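Local coordinates for ABC transporter periplasmic-binding protein YtfQ (Mycobacterium smegmatis, PDB 6HB0) that probably binds a sugar, likely L-arabinofuranose, outside the membrane as the solute-binding component of a mycobacterial ABC transporter, at residues 59-64 with 83-88. Residues are numbered along the deposited sequence; the frame is centred on the assembly and turned at random.
Sequences GEQEKQ and PVVRTG
Val84 sets CG1 against the first turn of helix 61-73 and CG2 against the loop just before it, and two glutamines of that turn fasten the chain around it. CG1 packs 3.6 Å from Gln61 CA, while CG2 comes within 3.0 Å of Gly59 O, a close approach for a methyl and a carbonyl. Deeper in, buried Gln64 accepts a hydrogen bond from the backbone N-H of Val84, 3.0 Å from N to OE1, in the carbonyl plane and on a lone pair. Its amide is secured from the other end too, since NE2 donates to Ser82 O and Ala25 O; the group's rotation is thereby fixed. Here the periplasmic binding protein fold illustrates how loops that follow parallel strands meet the N-terminal ends of helices: the loop after strand 78-81 rests on the start of helix 61-73, which follows strand 51-56, with Glu60 as N-cap residue. Toward the solvent side, Gln61, extended with CG anti to the backbone N (chi1 -176°), reaches across Val85 at about a right angle, NE2 lying 3.4 Å from its CG2. That NE2 donates to Thr87 O at 2.8 Å, tilted 25° from the carbonyl plane. Beyond it the contact loosens: Thr87 and Gly88 are exposed and contribute little buried surface, and Arg86 turns away to a salt bridge with Asp111.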
# COMPACT_ATOMS: atom_id res chain seq x y z
N GLY A 59 17.66 5.96 5.35
CA GLY A 59 17.61 4.49 5.32
C GLY A 59 18.14 3.74 6.54
O GLY A 59 18.09 2.51 6.59
N GLU A 60 18.64 4.45 7.56
CA GLU A 60 19.45 3.80 8.59
C GLU A 60 18.84 3.87 9.98
O GLU A 60 18.57 4.96 10.47
CB GLU A 60 20.86 4.40 8.60
CG GLU A 60 21.81 3.58 7.73
CD GLU A 60 23.09 4.30 7.37
OE1 GLU A 60 23.73 3.86 6.38
OE2 GLU A 60 23.45 5.30 8.04
N GLN A 61 18.72 2.71 10.64
CA GLN A 61 18.11 2.67 11.95
C GLN A 61 18.80 3.55 13.00
O GLN A 61 18.12 4.21 13.80
CB GLN A 61 17.99 1.24 12.47
CG GLN A 61 17.24 1.21 13.82
CD GLN A 61 17.05 -0.15 14.36
OE1 GLN A 61 17.99 -0.92 14.43
NE2 GLN A 61 15.81 -0.45 14.78
N GLU A 62 20.12 3.60 13.00
CA GLU A 62 20.79 4.33 14.09
C GLU A 62 20.50 5.83 13.96
O GLU A 62 20.33 6.50 14.96
CB GLU A 62 22.31 4.02 14.15
CG GLU A 62 22.65 2.51 14.27
CD GLU A 62 22.76 1.96 15.70
OE1 GLU A 62 23.91 1.62 16.13
OE2 GLU A 62 21.71 1.80 16.37
N LYS A 63 20.39 6.32 12.74
CA LYS A 63 20.02 7.69 12.47
C LYS A 63 18.52 7.98 12.77
O LYS A 63 18.18 9.05 13.20
CB LYS A 63 20.35 7.99 11.01
CG LYS A 63 20.30 9.48 10.68
CD LYS A 63 21.51 9.95 9.86
CE LYS A 63 21.35 11.42 9.43
NZ LYS A 63 22.03 11.69 8.14
N GLN A 64 17.62 7.01 12.56
CA GLN A 64 16.25 7.17 13.04
C GLN A 64 16.18 7.21 14.56
O GLN A 64 15.49 8.02 15.13
CB GLN A 64 15.40 6.05 12.45
CG GLN A 64 13.93 6.34 12.41
CD GLN A 64 13.25 5.56 11.31
OE1 GLN A 64 13.52 4.36 11.15
NE2 GLN A 64 12.30 6.20 10.61
N PRO A 83 9.18 3.16 10.68
CA PRO A 83 10.36 2.35 11.04
C PRO A 83 11.08 1.80 9.81
O PRO A 83 10.46 1.19 8.97
CB PRO A 83 9.77 1.18 11.84
CG PRO A 83 8.42 1.63 12.29
CD PRO A 83 7.94 2.66 11.30
N VAL A 84 12.38 2.03 9.71
CA VAL A 84 13.13 1.52 8.59
C VAL A 84 13.20 -0.00 8.68
O VAL A 84 13.25 -0.66 7.67
CB VAL A 84 14.54 2.15 8.51
CG1 VAL A 84 15.28 2.12 9.83
CG2 VAL A 84 15.40 1.42 7.51
N VAL A 85 13.19 -0.54 9.89
CA VAL A 85 13.15 -1.98 10.12
C VAL A 85 12.14 -2.28 11.22
O VAL A 85 11.81 -1.39 12.02
CB VAL A 85 14.54 -2.59 10.52
CG1 VAL A 85 15.52 -2.49 9.38
CG2 VAL A 85 15.05 -1.95 11.80
N ARG A 86 11.68 -3.52 11.29
CA ARG A 86 10.69 -3.92 12.30
C ARG A 86 11.18 -3.96 13.72
O ARG A 86 10.37 -3.77 14.64
CB ARG A 86 10.17 -5.33 12.04
CG ARG A 86 9.28 -5.50 10.84
CD ARG A 86 8.74 -6.94 10.80
NE ARG A 86 7.62 -7.12 11.72
CZ ARG A 86 6.37 -6.70 11.49
NH1 ARG A 86 6.04 -6.09 10.35
NH2 ARG A 86 5.44 -6.88 12.41
N THR A 87 12.46 -4.25 13.93
CA THR A 87 12.97 -4.64 15.24
C THR A 87 14.03 -3.73 15.77
O THR A 87 14.72 -3.06 15.03
CB THR A 87 13.65 -6.05 15.19
OG1 THR A 87 12.82 -6.95 14.48
CG2 THR A 87 13.84 -6.60 16.60
N GLY A 88 14.19 -3.73 17.08
CA GLY A 88 15.25 -3.00 17.72
C GLY A 88 14.87 -1.61 18.19
O GLY A 88 15.74 -0.78 18.44